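Local coordinates for glycosyl hydrolase family 2, TIM barrel domain protein (PDB 6ED2), which hydrolyses beta-glucuronides as a gut bacterial beta-glucuronidase, probably including drug conjugates, at residues A[136-141]-A[417-422]; A[339-344]-A[361-366]. One frame throughout, in Å; residues are numbered along the deposited sequence.

Contact 1 (A[136-141]-A[417-422]); sequences GFLPFD and KAALTD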
ATOM      1  N   GLY A 136     -20.935 -28.223  -9.086  1.00 26.35           N
ATOM      2  CA  GLY A 136     -19.842 -28.076  -8.150  1.00 27.99           C
ATOM      3  C   GLY A 136     -20.181 -27.507  -6.790  1.00 29.58           C
ATOM      4  O   GLY A 136     -19.259 -27.201  -6.024  1.00 26.68           O
ATOM      5  N   PHE A 137     -21.466 -27.353  -6.443  1.00 23.24           N
ATOM      6  CA  PHE A 137     -21.750 -26.602  -5.226  1.00 20.05           C
ATOM      7  C   PHE A 137     -22.838 -27.223  -4.374  1.00 21.03           C
ATOM      8  O   PHE A 137     -23.369 -26.547  -3.476  1.00 23.69           O
ATOM      9  CB  PHE A 137     -22.094 -25.146  -5.579  1.00 21.42           C
ATOM     10  CG  PHE A 137     -20.997 -24.466  -6.334  1.00 23.52           C
ATOM     11  CD1 PHE A 137     -19.985 -23.804  -5.657  1.00 25.08           C
ATOM     12  CD2 PHE A 137     -20.916 -24.581  -7.710  1.00 25.23           C
ATOM     13  CE1 PHE A 137     -18.944 -23.214  -6.338  1.00 22.62           C
ATOM     14  CE2 PHE A 137     -19.877 -24.000  -8.409  1.00 26.17           C
ATOM     15  CZ  PHE A 137     -18.890 -23.299  -7.714  1.00 29.09           C
ATOM     16  N   LEU A 138     -23.150 -28.495  -4.583  1.00 20.16           N
ATOM     17  CA  LEU A 138     -24.198 -29.137  -3.803  1.00 25.39           C
ATOM     18  C   LEU A 138     -23.775 -30.568  -3.517  1.00 23.04           C
ATOM     19  O   LEU A 138     -22.971 -31.135  -4.263  1.00 22.43           O
ATOM     20  CB  LEU A 138     -25.556 -29.100  -4.544  1.00 24.31           C
ATOM     21  CG  LEU A 138     -26.231 -27.727  -4.515  1.00 24.40           C
ATOM     22  CD1 LEU A 138     -27.315 -27.614  -5.611  1.00 24.61           C
ATOM     23  CD2 LEU A 138     -26.826 -27.431  -3.109  1.00 19.92           C
ATOM     24  N   PRO A 139     -24.280 -31.166  -2.442  1.00 24.88           N
ATOM     25  CA  PRO A 139     -23.730 -32.442  -1.971  1.00 27.36           C
ATOM     26  C   PRO A 139     -24.298 -33.646  -2.700  1.00 31.22           C
ATOM     27  O   PRO A 139     -25.396 -33.615  -3.263  1.00 29.81           O
ATOM     28  CB  PRO A 139     -24.143 -32.483  -0.495  1.00 28.70           C
ATOM     29  CG  PRO A 139     -25.371 -31.648  -0.431  1.00 28.45           C
ATOM     30  CD  PRO A 139     -25.202 -30.563  -1.465  1.00 25.50           C
ATOM     31  N   PHE A 140     -23.544 -34.743  -2.617  1.00 24.73           N
ATOM     32  CA  PHE A 140     -23.994 -36.023  -3.128  1.00 26.43           C
ATOM     33  C   PHE A 140     -23.351 -37.154  -2.331  1.00 33.87           C
ATOM     34  O   PHE A 140     -22.287 -36.991  -1.725  1.00 29.72           O
ATOM     35  CB  PHE A 140     -23.684 -36.158  -4.613  1.00 28.36           C
ATOM     36  CG  PHE A 140     -22.226 -36.164  -4.931  1.00 30.32           C
ATOM     37  CD1 PHE A 140     -21.564 -37.360  -5.165  1.00 30.96           C
ATOM     38  CD2 PHE A 140     -21.513 -34.970  -5.015  1.00 28.96           C
ATOM     39  CE1 PHE A 140     -20.204 -37.370  -5.487  1.00 27.84           C
ATOM     40  CE2 PHE A 140     -20.170 -34.967  -5.330  1.00 28.64           C
ATOM     41  CZ  PHE A 140     -19.510 -36.171  -5.567  1.00 30.36           C
ATOM     42  N   ASP A 141     -24.012 -38.312  -2.356  1.00 29.49           N
ATOM     43  CA  ASP A 141     -23.602 -39.497  -1.616  1.00 28.39           C
ATOM     44  C   ASP A 141     -23.203 -40.630  -2.558  1.00 31.85           C
ATOM     45  O   ASP A 141     -23.661 -40.710  -3.705  1.00 34.79           O
ATOM     46  CB  ASP A 141     -24.730 -39.980  -0.698  1.00 31.79           C
ATOM     47  CG  ASP A 141     -24.994 -39.034   0.473  1.00 39.03           C
ATOM     48  OD1 ASP A 141     -24.032 -38.412   0.988  1.00 38.26           O
ATOM     49  OD2 ASP A 141     -26.175 -38.913   0.887  1.00 38.96           O
ATOM     50  N   LYS A 417     -32.815 -27.202 -13.248  1.00 30.91           N
ATOM     51  CA  LYS A 417     -33.858 -27.789 -12.415  1.00 30.21           C
ATOM     52  C   LYS A 417     -33.267 -28.688 -11.334  1.00 29.36           C
ATOM     53  O   LYS A 417     -33.721 -28.669 -10.184  1.00 31.41           O
ATOM     54  CB  LYS A 417     -34.832 -28.577 -13.290  1.00 31.85           C
ATOM     55  CG  LYS A 417     -35.838 -27.716 -14.023  1.00 32.91           C
ATOM     56  CD  LYS A 417     -36.595 -28.540 -15.061  1.00 36.05           C
ATOM     57  CE  LYS A 417     -37.901 -27.853 -15.458  1.00 42.28           C
ATOM     58  NZ  LYS A 417     -38.618 -28.563 -16.568  1.00 43.36           N
ATOM     59  N   ALA A 418     -32.261 -29.488 -11.689  1.00 26.27           N
ATOM     60  CA  ALA A 418     -31.621 -30.381 -10.722  1.00 32.27           C
ATOM     61  C   ALA A 418     -30.943 -29.598  -9.604  1.00 31.88           C
ATOM     62  O   ALA A 418     -31.132 -29.891  -8.417  1.00 28.66           O
ATOM     63  CB  ALA A 418     -30.602 -31.266 -11.440  1.00 27.68           C
ATOM     64  N   ALA A 419     -30.142 -28.593  -9.973  1.00 26.69           N
ATOM     65  CA  ALA A 419     -29.507 -27.735  -8.982  1.00 26.98           C
ATOM     66  C   ALA A 419     -30.538 -27.079  -8.076  1.00 28.04           C
ATOM     67  O   ALA A 419     -30.373 -27.050  -6.847  1.00 24.44           O
ATOM     68  CB  ALA A 419     -28.652 -26.679  -9.689  1.00 26.94           C
ATOM     69  N   LEU A 420     -31.618 -26.555  -8.665  1.00 28.03           N
ATOM     70  CA  LEU A 420     -32.664 -25.919  -7.871  1.00 23.69           C
ATOM     71  C   LEU A 420     -33.309 -26.913  -6.919  1.00 25.76           C
ATOM     72  O   LEU A 420     -33.598 -26.592  -5.759  1.00 25.66           O
ATOM     73  CB  LEU A 420     -33.725 -25.315  -8.804  1.00 26.46           C
ATOM     74  CG  LEU A 420     -34.924 -24.639  -8.147  1.00 30.67           C
ATOM     75  CD1 LEU A 420     -34.469 -23.584  -7.121  1.00 26.58           C
ATOM     76  CD2 LEU A 420     -35.891 -24.023  -9.199  1.00 29.54           C
ATOM     77  N   THR A 421     -33.572 -28.125  -7.409  1.00 25.85           N
ATOM     78  CA  THR A 421     -34.200 -29.138  -6.576  1.00 26.47           C
ATOM     79  C   THR A 421     -33.305 -29.487  -5.399  1.00 28.62           C
ATOM     80  O   THR A 421     -33.756 -29.543  -4.249  1.00 27.00           O
ATOM     81  CB  THR A 421     -34.504 -30.381  -7.430  1.00 28.68           C
ATOM     82  OG1 THR A 421     -35.415 -30.024  -8.483  1.00 33.05           O
ATOM     83  CG2 THR A 421     -35.108 -31.494  -6.584  1.00 20.92           C
ATOM     84  N   ASP A 422     -32.020 -29.719  -5.677  1.00 26.45           N
ATOM     85  CA  ASP A 422     -31.074 -30.078  -4.628  1.00 25.63           C
ATOM     86  C   ASP A 422     -30.884 -28.927  -3.650  1.00 27.02           C
ATOM     87  O   ASP A 422     -30.854 -29.140  -2.432  1.00 28.82           O
ATOM     88  CB  ASP A 422     -29.753 -30.509  -5.272  1.00 27.16           C
ATOM     89  CG  ASP A 422     -29.845 -31.910  -5.873  1.00 26.85           C
ATOM     90  OD1 ASP A 422     -30.807 -32.604  -5.519  1.00 29.23           O
ATOM     91  OD2 ASP A 422     -28.997 -32.315  -6.699  1.00 37.00           O
TER
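L138 reaches across from the segment 136-141 and sets one methyl, CD1, against the helical segment 417-422 in the region of A419 and D422. The isobutyl group and the D422 side chain meet at an oblique angle, and it is the aliphatic root of the aspartate that is touched: CD1 of L138 lies 3.8 Å from CB of D422. The same methyl approaches the backbone oxygen of A419, with L138 CD1 to A419 O at 3.3 Å, while the A419 methyl is a looser neighbour, its CB 4.4 Å from CD1. Leucine suits this place because a branched apolar end can rest on a helix without needing a polar partner, and the small methyl of A419 probably leaves room for CD1 to come close to the backbone oxygen. D422 keeps its two roles apart. The helix points its CB at L138, while chi1 of -76°, with CG anti to the carbonyl carbon, sets where the carboxylate goes, and OD1 forms a salt bridge with R26, so the charge is met outside the leucine contact. The contact joins two domains of the family 2 fold. L138 belongs to the loop that leads into strand 140-143 of the sugar-binding domain, whose F140 pairs with F114 on strand 109-114, whereas 417-422 lies in helix 409-427 of the TIM barrel. L138 is also packed on P358 and R426, and helix 449-463 adjoins the helix through L420 and T421.

Contact 2 (A[339-344]-A[361-366]); sequences RDFELM and EEIYQM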
ATOM      1  N   ARG A 339     -15.158 -15.297  11.704  1.00 25.03           N
ATOM      2  CA  ARG A 339     -14.753 -13.902  11.559  1.00 25.28           C
ATOM      3  C   ARG A 339     -15.731 -13.133  10.671  1.00 23.29           C
ATOM      4  O   ARG A 339     -16.096 -11.992  10.979  1.00 24.19           O
ATOM      5  CB  ARG A 339     -13.329 -13.842  10.995  1.00 25.13           C
ATOM      6  CG  ARG A 339     -12.858 -12.463  10.563  1.00 26.91           C
ATOM      7  CD  ARG A 339     -12.556 -11.560  11.749  1.00 23.26           C
ATOM      8  NE  ARG A 339     -11.916 -10.325  11.295  1.00 25.71           N
ATOM      9  CZ  ARG A 339     -11.648  -9.285  12.080  1.00 26.22           C
ATOM     10  NH1 ARG A 339     -11.969  -9.325  13.366  1.00 24.14           N
ATOM     11  NH2 ARG A 339     -11.062  -8.204  11.580  1.00 24.29           N
ATOM     12  N   ASP A 340     -16.185 -13.749   9.576  1.00 24.13           N
ATOM     13  CA  ASP A 340     -17.100 -13.047   8.666  1.00 27.23           C
ATOM     14  C   ASP A 340     -18.414 -12.700   9.367  1.00 27.96           C
ATOM     15  O   ASP A 340     -18.913 -11.572   9.250  1.00 26.42           O
ATOM     16  CB  ASP A 340     -17.351 -13.886   7.405  1.00 26.42           C
ATOM     17  CG  ASP A 340     -16.117 -13.969   6.487  1.00 30.48           C
ATOM     18  OD1 ASP A 340     -15.079 -13.341   6.807  1.00 34.57           O
ATOM     19  OD2 ASP A 340     -16.170 -14.662   5.442  1.00 33.47           O
ATOM     20  N   PHE A 341     -18.963 -13.636  10.146  1.00 25.50           N
ATOM     21  CA  PHE A 341     -20.164 -13.321  10.913  1.00 26.88           C
ATOM     22  C   PHE A 341     -19.900 -12.262  11.986  1.00 28.30           C
ATOM     23  O   PHE A 341     -20.737 -11.367  12.194  1.00 29.14           O
ATOM     24  CB  PHE A 341     -20.755 -14.601  11.502  1.00 23.75           C
ATOM     25  CG  PHE A 341     -21.634 -15.345  10.520  1.00 28.84           C
ATOM     26  CD1 PHE A 341     -23.008 -15.088  10.457  1.00 27.08           C
ATOM     27  CD2 PHE A 341     -21.082 -16.251   9.621  1.00 22.64           C
ATOM     28  CE1 PHE A 341     -23.817 -15.752   9.541  1.00 27.45           C
ATOM     29  CE2 PHE A 341     -21.885 -16.922   8.700  1.00 25.55           C
ATOM     30  CZ  PHE A 341     -23.256 -16.672   8.659  1.00 26.84           C
ATOM     31  N   GLU A 342     -18.751 -12.331  12.675  1.00 25.04           N
ATOM     32  CA  GLU A 342     -18.423 -11.269  13.624  1.00 28.12           C
ATOM     33  C   GLU A 342     -18.384  -9.905  12.929  1.00 23.89           C
ATOM     34  O   GLU A 342     -18.851  -8.903  13.486  1.00 26.57           O
ATOM     35  CB  GLU A 342     -17.090 -11.562  14.328  1.00 26.12           C
ATOM     36  CG  GLU A 342     -17.136 -12.770  15.277  1.00 27.79           C
ATOM     37  CD  GLU A 342     -18.296 -12.698  16.274  1.00 31.89           C
ATOM     38  OE1 GLU A 342     -18.217 -11.886  17.229  1.00 37.11           O
ATOM     39  OE2 GLU A 342     -19.299 -13.434  16.085  1.00 36.89           O
ATOM     40  N   LEU A 343     -17.832  -9.853  11.715  1.00 22.13           N
ATOM     41  CA  LEU A 343     -17.825  -8.615  10.934  1.00 28.68           C
ATOM     42  C   LEU A 343     -19.233  -8.211  10.495  1.00 27.33           C
ATOM     43  O   LEU A 343     -19.592  -7.029  10.544  1.00 28.24           O
ATOM     44  CB  LEU A 343     -16.929  -8.776   9.706  1.00 26.16           C
ATOM     45  CG  LEU A 343     -15.422  -8.918   9.951  1.00 25.15           C
ATOM     46  CD1 LEU A 343     -14.707  -9.247   8.650  1.00 24.79           C
ATOM     47  CD2 LEU A 343     -14.872  -7.634  10.572  1.00 23.37           C
ATOM     48  N   MET A 344     -20.045  -9.165  10.045  1.00 24.18           N
ATOM     49  CA  MET A 344     -21.391  -8.794   9.630  1.00 27.09           C
ATOM     50  C   MET A 344     -22.225  -8.338  10.817  1.00 28.18           C
ATOM     51  O   MET A 344     -23.045  -7.423  10.674  1.00 25.94           O
ATOM     52  CB  MET A 344     -22.064  -9.952   8.892  1.00 27.57           C
ATOM     53  CG  MET A 344     -21.447 -10.228   7.523  1.00 26.84           C
ATOM     54  SD  MET A 344     -22.384 -11.418   6.539  1.00 29.54           S
ATOM     55  CE  MET A 344     -22.408 -12.890   7.568  1.00 25.81           C
ATOM     56  N   GLU A 361     -22.927 -25.959   3.880  1.00 22.30           N
ATOM     57  CA  GLU A 361     -23.987 -26.013   4.884  1.00 22.07           C
ATOM     58  C   GLU A 361     -23.599 -25.277   6.160  1.00 27.31           C
ATOM     59  O   GLU A 361     -24.452 -24.649   6.800  1.00 27.50           O
ATOM     60  CB  GLU A 361     -24.337 -27.475   5.209  1.00 26.18           C
ATOM     61  CG  GLU A 361     -24.919 -28.313   4.056  1.00 23.79           C
ATOM     62  CD  GLU A 361     -23.875 -29.075   3.234  1.00 29.17           C
ATOM     63  OE1 GLU A 361     -22.789 -28.514   2.939  1.00 25.51           O
ATOM     64  OE2 GLU A 361     -24.149 -30.246   2.861  1.00 29.38           O
ATOM     65  N   GLU A 362     -22.315 -25.351   6.552  1.00 22.40           N
ATOM     66  CA  GLU A 362     -21.872 -24.766   7.819  1.00 23.43           C
ATOM     67  C   GLU A 362     -22.143 -23.264   7.896  1.00 22.77           C
ATOM     68  O   GLU A 362     -22.381 -22.731   8.986  1.00 28.74           O
ATOM     69  CB  GLU A 362     -20.375 -25.050   8.014  1.00 23.79           C
ATOM     70  CG  GLU A 362     -20.070 -26.513   8.320  1.00 19.92           C
ATOM     71  CD  GLU A 362     -19.956 -27.396   7.092  1.00 29.06           C
ATOM     72  OE1 GLU A 362     -20.443 -27.033   5.980  1.00 28.24           O
ATOM     73  OE2 GLU A 362     -19.366 -28.484   7.246  1.00 31.90           O
ATOM     74  N   ILE A 363     -22.116 -22.561   6.762  1.00 26.36           N
ATOM     75  CA  ILE A 363     -22.420 -21.129   6.778  1.00 27.57           C
ATOM     76  C   ILE A 363     -23.896 -20.881   7.115  1.00 27.18           C
ATOM     77  O   ILE A 363     -24.226 -19.934   7.841  1.00 25.97           O
ATOM     78  CB  ILE A 363     -22.007 -20.502   5.432  1.00 29.80           C
ATOM     79  CG1 ILE A 363     -20.478 -20.534   5.302  1.00 25.82           C
ATOM     80  CG2 ILE A 363     -22.550 -19.073   5.286  1.00 24.97           C
ATOM     81  CD1 ILE A 363     -19.969 -20.291   3.904  1.00 30.81           C
ATOM     82  N   TYR A 364     -24.812 -21.721   6.605  1.00 26.66           N
ATOM     83  CA  TYR A 364     -26.224 -21.578   6.967  1.00 26.35           C
ATOM     84  C   TYR A 364     -26.445 -21.926   8.428  1.00 28.07           C
ATOM     85  O   TYR A 364     -27.264 -21.292   9.114  1.00 24.47           O
ATOM     86  CB  TYR A 364     -27.120 -22.479   6.104  1.00 25.46           C
ATOM     87  CG  TYR A 364     -26.965 -22.306   4.609  1.00 25.35           C
ATOM     88  CD1 TYR A 364     -27.922 -21.605   3.868  1.00 20.30           C
ATOM     89  CD2 TYR A 364     -25.869 -22.847   3.935  1.00 20.07           C
ATOM     90  CE1 TYR A 364     -27.782 -21.439   2.477  1.00 22.54           C
ATOM     91  CE2 TYR A 364     -25.716 -22.687   2.563  1.00 26.12           C
ATOM     92  CZ  TYR A 364     -26.693 -21.989   1.832  1.00 24.15           C
ATOM     93  OH  TYR A 364     -26.544 -21.828   0.474  1.00 22.36           O
ATOM     94  N   GLN A 365     -25.749 -22.958   8.909  1.00 25.92           N
ATOM     95  CA  GLN A 365     -25.875 -23.330  10.313  1.00 27.69           C
ATOM     96  C   GLN A 365     -25.480 -22.165  11.213  1.00 26.50           C
ATOM     97  O   GLN A 365     -26.135 -21.901  12.230  1.00 27.97           O
ATOM     98  CB  GLN A 365     -25.024 -24.567  10.596  1.00 28.76           C
ATOM     99  CG  GLN A 365     -25.449 -25.807   9.782  1.00 27.77           C
ATOM    100  CD  GLN A 365     -24.454 -26.965   9.914  1.00 32.30           C
ATOM    101  OE1 GLN A 365     -23.464 -26.870  10.644  1.00 32.84           O
ATOM    102  NE2 GLN A 365     -24.726 -28.062   9.223  1.00 30.36           N
ATOM    103  N   MET A 366     -24.431 -21.429  10.832  1.00 28.33           N
ATOM    104  CA  MET A 366     -24.026 -20.278  11.637  1.00 31.78           C
ATOM    105  C   MET A 366     -25.037 -19.148  11.517  1.00 25.93           C
ATOM    106  O   MET A 366     -25.348 -18.484  12.511  1.00 25.57           O
ATOM    107  CB  MET A 366     -22.624 -19.795  11.232  1.00 30.22           C
ATOM    108  CG  MET A 366     -22.202 -18.503  11.965  1.00 35.59           C
ATOM    109  SD  MET A 366     -20.448 -18.333  12.430  1.00 41.19           S
ATOM    110  CE  MET A 366     -20.287 -19.751  13.521  1.00 38.08           C
TER
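F341 carries this contact, its ring reaching from 339-344 to M366 and I363 of 361-366. Before it, D340, though its CB heads toward the other helix, spends its carboxylate on salt bridges to R321 and R606. The M366 side chain runs antiparallel to that of F341, lying alongside the ring's face. CG of M366 stands over one face, 3.5 Å from the F341 ring centroid and 13° off the normal, a CH-pi contact. The sulfur is less central: M366 SD is 4.2 Å from that centroid and oblique, completing a Met-aromatic contact. The M366 chain gets there with CG anti to its backbone N (chi1 175°) and bends beyond. Methionine suits the place because its flexible, polarisable chain can follow a flat ring. The far end of the ring touches I363, where F341 CZ is 3.5 Å from I363 O and the branched side chain gives CG2 as an apolar surface 4.1 Å from F341 CE2. One turn on, M344 covers the opposite face, its CE 3.6 Å above the ring plane; phenylalanine suits its place by offering a flat apolar face to each methionine. F372 adds an edge-to-face ring. These are successive helices of the beta/alpha barrel, packed against each other on its outside: 334-347 joins strand 312-320 to 351-353, and 361-370 joins 351-353 to 373-377. Strand 351-353 offers F352 to both M344 and I363.

Overall arrangement
The centres of the two contacts lie 21 Å apart, and contact 2 is nested within the chain excursion that contact 1 closes. They also touch directly, P139 CG of contact 1 packing 3.8 Å from E361 OE2 of contact 2. Helix 409-427 connects them further: its R426 is touched by L138 and P139 on one hand and by Y364 on the other. Contact 1 is a seam between domains; contact 2 pairs helices within the barrel and reaches neighbouring subunits, M366 packing on S70 of a second one. Both lie away from the magnesium ion held by T239 and E241; a bound formic acid, probably from the crystallisation liquor, is about 5 Å from the side chain of I363.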